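Side-chain contacts in sulfur carrier protein ThiS (Escherichia coli, PDB 1ZUD), which carries sulfur as the donor for building the thiazole phosphate moiety of thiamine phosphate, on the way to thiamine diphosphate: residues 14-17 and 18-22; 43-46 and 47-51. One frame throughout, in Å; residues are numbered along the deposited sequence.

How the contacts relate
Both contacts are local, a helix start and a pair of turns in a loop, and they lie side by side, their centres about 8 Å apart. Contact 1 is partly buried: it starts helix 18-24, and V18 and L21 face inward to the sheet. Contact 2 lies at the surface, in the loop between strands 39-40 and 56-61, with W46 as its buried member. Side-chain oxygens of T17 and E20 do much of the work in contact 1, whereas backbone amides and a water hold contact 2. The two join where the V18 N to H49 O distance is 2.8 Å and Q16 O to V51 N is 2.9 Å, both probable hydrogen bonds.

Contact 1: 14-17 and 18-22; sequences AGQT and VHELL
T17 and E20 form a capping box at the start of helix 18-24, each side chain taking the backbone N-H of the other. E20 OE1 accepts from T17 N at 2.9 Å with its anti lone pair, the one turned away from OE2. In return, E20 N donates to T17 OG1 over 3.1 Å, and this bond is fairly straight, with an N-H...O angle of 166°. The threonine torsion explains the grip: chi1 of 58° sets OG1 between the backbone N and the carbonyl carbon, over the first turn, while CG2 sits beside the backbone N. E20 reaches back with CG beside its own N (chi1 -54°) and an extended chain, and its CG comes within 3.0 Å of T17 OG1, a tight approach. The first turn closes with L21 N donating to T17 O at 3.0 Å.

E20 OE1 also lies 3.3 Å from Q16 CA, and the Q16 side chain runs across that of L21 at about a right angle, bringing Q16 OE1 to 3.9 Å from L21 CD1. Beyond these residues, V18 packs on L34 and I36 of strand 32-36, and L21 on I57 of strand 56-61, so the capped end lies against the sheet of this ubiquitin-like fold. The chemistry is that of a classical N-cap: OG1 satisfies a first-turn amide that has no earlier helical carbonyl to use, and the E20 carboxylate is probably favoured in its charged form by the positive end of the helix dipole.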
loop_
_atom_site.group_PDB
_atom_site.type_symbol
_atom_site.label_atom_id
_atom_site.label_comp_id
_atom_site.label_asym_id
_atom_site.label_seq_id
_atom_site.Cartn_x
_atom_site.Cartn_y
_atom_site.Cartn_z
ATOM N N ALA D 14 37.809 2.484 14.046
ATOM C CA ALA D 14 37.648 1.048 14.061
ATOM C C ALA D 14 37.572 0.686 15.555
ATOM O O ALA D 14 37.949 1.492 16.410
ATOM C CB ALA D 14 38.847 0.379 13.425
ATOM N N GLY D 15 37.087 -0.517 15.857
ATOM C CA GLY D 15 36.967 -0.949 17.243
ATOM C C GLY D 15 35.887 -0.297 18.120
ATOM O O GLY D 15 35.949 -0.463 19.338
ATOM N N GLN D 16 34.916 0.423 17.536
ATOM C CA GLN D 16 33.856 1.100 18.319
ATOM C C GLN D 16 32.589 0.278 18.456
ATOM O O GLN D 16 32.227 -0.462 17.555
ATOM C CB GLN D 16 33.411 2.401 17.673
ATOM C CG GLN D 16 34.381 3.551 17.664
ATOM C CD GLN D 16 33.730 4.797 17.051
ATOM O OE1 GLN D 16 33.424 4.821 15.859
ATOM N NE2 GLN D 16 33.492 5.822 17.874
ATOM N N THR D 17 31.871 0.440 19.569
ATOM C CA THR D 17 30.630 -0.324 19.714
ATOM C C THR D 17 29.510 0.564 19.127
ATOM O O THR D 17 29.706 1.738 18.887
ATOM C CB THR D 17 30.277 -0.596 21.190
ATOM O OG1 THR D 17 30.167 0.669 21.861
ATOM C CG2 THR D 17 31.411 -1.471 21.917
ATOM N N VAL D 18 28.351 -0.015 18.911
ATOM C CA VAL D 18 27.233 0.790 18.414
ATOM C C VAL D 18 26.973 1.919 19.381
ATOM O O VAL D 18 26.788 3.050 18.970
ATOM C CB VAL D 18 25.968 -0.085 18.253
ATOM C CG1 VAL D 18 24.754 0.795 17.962
ATOM C CG2 VAL D 18 26.227 -1.123 17.175
ATOM N N HIS D 19 27.014 1.629 20.690
ATOM C CA HIS D 19 26.765 2.671 21.682
ATOM C C HIS D 19 27.773 3.801 21.513
ATOM O O HIS D 19 27.402 4.983 21.480
ATOM C CB HIS D 19 26.866 2.090 23.133
ATOM C CG HIS D 19 26.971 3.130 24.203
ATOM N ND1 HIS D 19 25.866 3.755 24.754
ATOM C CD2 HIS D 19 28.053 3.711 24.774
ATOM C CE1 HIS D 19 26.267 4.683 25.605
ATOM N NE2 HIS D 19 27.584 4.679 25.634
ATOM N N GLU D 20 29.059 3.474 21.405
ATOM C CA GLU D 20 30.048 4.560 21.280
ATOM C C GLU D 20 29.836 5.378 20.004
ATOM O O GLU D 20 29.990 6.604 19.989
ATOM C CB GLU D 20 31.480 3.988 21.273
ATOM C CG GLU D 20 31.780 3.082 22.493
ATOM C CD GLU D 20 33.210 2.499 22.471
ATOM O OE1 GLU D 20 33.557 1.737 21.528
ATOM O OE2 GLU D 20 33.987 2.812 23.404
ATOM N N LEU D 21 29.516 4.692 18.913
ATOM C CA LEU D 21 29.257 5.413 17.666
ATOM C C LEU D 21 28.036 6.345 17.818
ATOM O O LEU D 21 28.082 7.501 17.399
ATOM C CB LEU D 21 28.989 4.421 16.514
ATOM C CG LEU D 21 28.631 5.099 15.182
ATOM C CD1 LEU D 21 29.806 5.958 14.769
ATOM C CD2 LEU D 21 28.308 4.093 14.106
ATOM N N LEU D 22 26.947 5.859 18.414
ATOM C CA LEU D 22 25.747 6.709 18.546
ATOM C C LEU D 22 26.086 7.917 19.428
ATOM O O LEU D 22 25.616 9.038 19.190
ATOM C CB LEU D 22 24.554 5.895 19.121
ATOM C CG LEU D 22 24.114 4.719 18.208
ATOM C CD1 LEU D 22 22.909 4.005 18.806
ATOM C CD2 LEU D 22 23.774 5.252 16.797
#

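Contact 2: 43-46 and 47-51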
loop_
_atom_site.group_PDB
_atom_site.type_symbol
_atom_site.label_atom_id
_atom_site.label_comp_id
_atom_site.label_asym_id
_atom_site.label_seq_id
_atom_site.Cartn_x
_atom_site.Cartn_y
_atom_site.Cartn_z
ATOM N N ARG D 43 18.599 -3.422 20.917
ATOM C CA ARG D 43 19.223 -2.372 21.696
ATOM C C ARG D 43 20.017 -2.917 22.868
ATOM O O ARG D 43 21.013 -2.327 23.265
ATOM C CB ARG D 43 18.158 -1.428 22.235
ATOM C CG ARG D 43 18.616 -0.023 22.375
ATOM C CD ARG D 43 17.452 0.863 21.951
ATOM N NE ARG D 43 16.792 1.366 23.125
ATOM C CZ ARG D 43 15.542 1.828 23.158
ATOM N NH1 ARG D 43 14.735 1.875 22.046
ATOM N NH2 ARG D 43 15.106 2.238 24.342
ATOM N N GLU D 44 19.568 -4.040 23.418
ATOM C CA GLU D 44 20.257 -4.595 24.565
ATOM C C GLU D 44 21.675 -5.012 24.178
ATOM O O GLU D 44 22.475 -5.285 25.043
ATOM C CB GLU D 44 19.463 -5.780 25.152
ATOM C CG GLU D 44 19.446 -7.048 24.304
ATOM C CD GLU D 44 18.641 -8.191 24.952
ATOM O OE1 GLU D 44 18.716 -9.339 24.452
ATOM O OE2 GLU D 44 17.923 -7.940 25.955
ATOM N N GLN D 45 21.997 -5.057 22.885
ATOM C CA GLN D 45 23.351 -5.456 22.468
ATOM C C GLN D 45 24.248 -4.284 22.038
ATOM O O GLN D 45 25.448 -4.465 21.741
ATOM C CB GLN D 45 23.267 -6.438 21.288
ATOM C CG GLN D 45 22.751 -7.838 21.630
ATOM C CD GLN D 45 22.350 -8.658 20.403
ATOM O OE1 GLN D 45 22.940 -8.546 19.324
ATOM N NE2 GLN D 45 21.341 -9.503 20.577
ATOM N N TRP D 46 23.711 -3.063 22.037
ATOM C CA TRP D 46 24.509 -1.955 21.517
ATOM C C TRP D 46 25.777 -1.619 22.276
ATOM O O TRP D 46 26.714 -1.127 21.675
ATOM C CB TRP D 46 23.690 -0.660 21.347
ATOM C CG TRP D 46 22.476 -0.765 20.385
ATOM C CD1 TRP D 46 22.156 -1.797 19.550
ATOM C CD2 TRP D 46 21.460 0.227 20.189
ATOM N NE1 TRP D 46 20.994 -1.517 18.844
ATOM C CE2 TRP D 46 20.549 -0.279 19.216
ATOM C CE3 TRP D 46 21.228 1.482 20.734
ATOM C CZ2 TRP D 46 19.415 0.439 18.788
ATOM C CZ3 TRP D 46 20.068 2.211 20.292
ATOM C CH2 TRP D 46 19.199 1.669 19.338
ATOM N N ALA D 47 25.810 -1.867 23.576
ATOM C CA ALA D 47 27.006 -1.551 24.373
ATOM C C ALA D 47 28.209 -2.432 24.053
ATOM O O ALA D 47 29.333 -2.074 24.379
ATOM C CB ALA D 47 26.682 -1.641 25.875
ATOM N N GLN D 48 27.984 -3.577 23.428
ATOM C CA GLN D 48 29.085 -4.502 23.073
ATOM C C GLN D 48 29.242 -4.785 21.571
ATOM O O GLN D 48 30.309 -5.234 21.128
ATOM C CB GLN D 48 28.872 -5.835 23.775
ATOM C CG GLN D 48 29.014 -5.729 25.283
ATOM C CD GLN D 48 29.482 -7.024 25.901
ATOM O OE1 GLN D 48 28.729 -8.011 25.953
ATOM N NE2 GLN D 48 30.743 -7.044 26.361
ATOM N N HIS D 49 28.189 -4.533 20.783
ATOM C CA HIS D 49 28.244 -4.802 19.338
ATOM C C HIS D 49 29.249 -3.893 18.631
ATOM O O HIS D 49 29.075 -2.690 18.569
ATOM C CB HIS D 49 26.879 -4.593 18.702
ATOM C CG HIS D 49 26.734 -5.289 17.389
ATOM N ND1 HIS D 49 26.195 -6.552 17.275
ATOM C CD2 HIS D 49 27.095 -4.916 16.134
ATOM C CE1 HIS D 49 26.226 -6.926 16.006
ATOM N NE2 HIS D 49 26.767 -5.952 15.294
ATOM N N ILE D 50 30.303 -4.487 18.091
ATOM C CA ILE D 50 31.340 -3.747 17.374
ATOM C C ILE D 50 30.938 -3.437 15.906
ATOM O O ILE D 50 30.479 -4.296 15.164
ATOM C CB ILE D 50 32.685 -4.545 17.351
ATOM C CG1 ILE D 50 33.157 -4.805 18.782
ATOM C CG2 ILE D 50 33.744 -3.757 16.553
ATOM C CD1 ILE D 50 33.711 -3.571 19.457
ATOM N N VAL D 51 31.093 -2.176 15.520
ATOM C CA VAL D 51 30.769 -1.769 14.166
ATOM C C VAL D 51 31.968 -2.114 13.283
ATOM O O VAL D 51 33.095 -1.738 13.616
ATOM C CB VAL D 51 30.532 -0.287 14.143
ATOM C CG1 VAL D 51 30.316 0.174 12.694
ATOM C CG2 VAL D 51 29.312 0.041 15.056
HETATM O O HOH W 1 23.287 -1.693 25.070
#
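The H49 ring is approached obliquely by the Q45 amide, with Q45 OE1 4.3 Å from H49 ND1. H49 itself comes back to Q45 through CB, which lies 3.4 Å from Q45 O. One face of the W46 indole takes R43 CG, 3.2 Å above the plane and offset toward the rim; the polar NE1 donates to V41 O. Farther out, R43 NH2 makes a salt bridge to D176 OD1 of the ThiF chain, and E44 OE1 accepts from G239 N of ThiF.

Two amides share the Q45 carbonyl. H49 N donates to Q45 O at 2.9 Å, nearly in line with the C=O bond, and Q48 N reaches the same oxygen at 3.2 Å with the donor tilted 49° out of the carbonyl plane. The Q48 bond closes a turn of type I geometry with W46 and A47 at its corners. Another turn comes just before it, closed by W46 N donating to R43 O at 3.1 Å. A water ties the two successive turns together, donating to R43 O at 3.0 Å and accepting from A47 N at 2.9 Å.

The loop packs on one side of helix 18-24 and on strand 32-36 through W46 and H49: W46 lies on V18 and L22 of the helix and on L34 of the strand, while H49 touches V18 and I36.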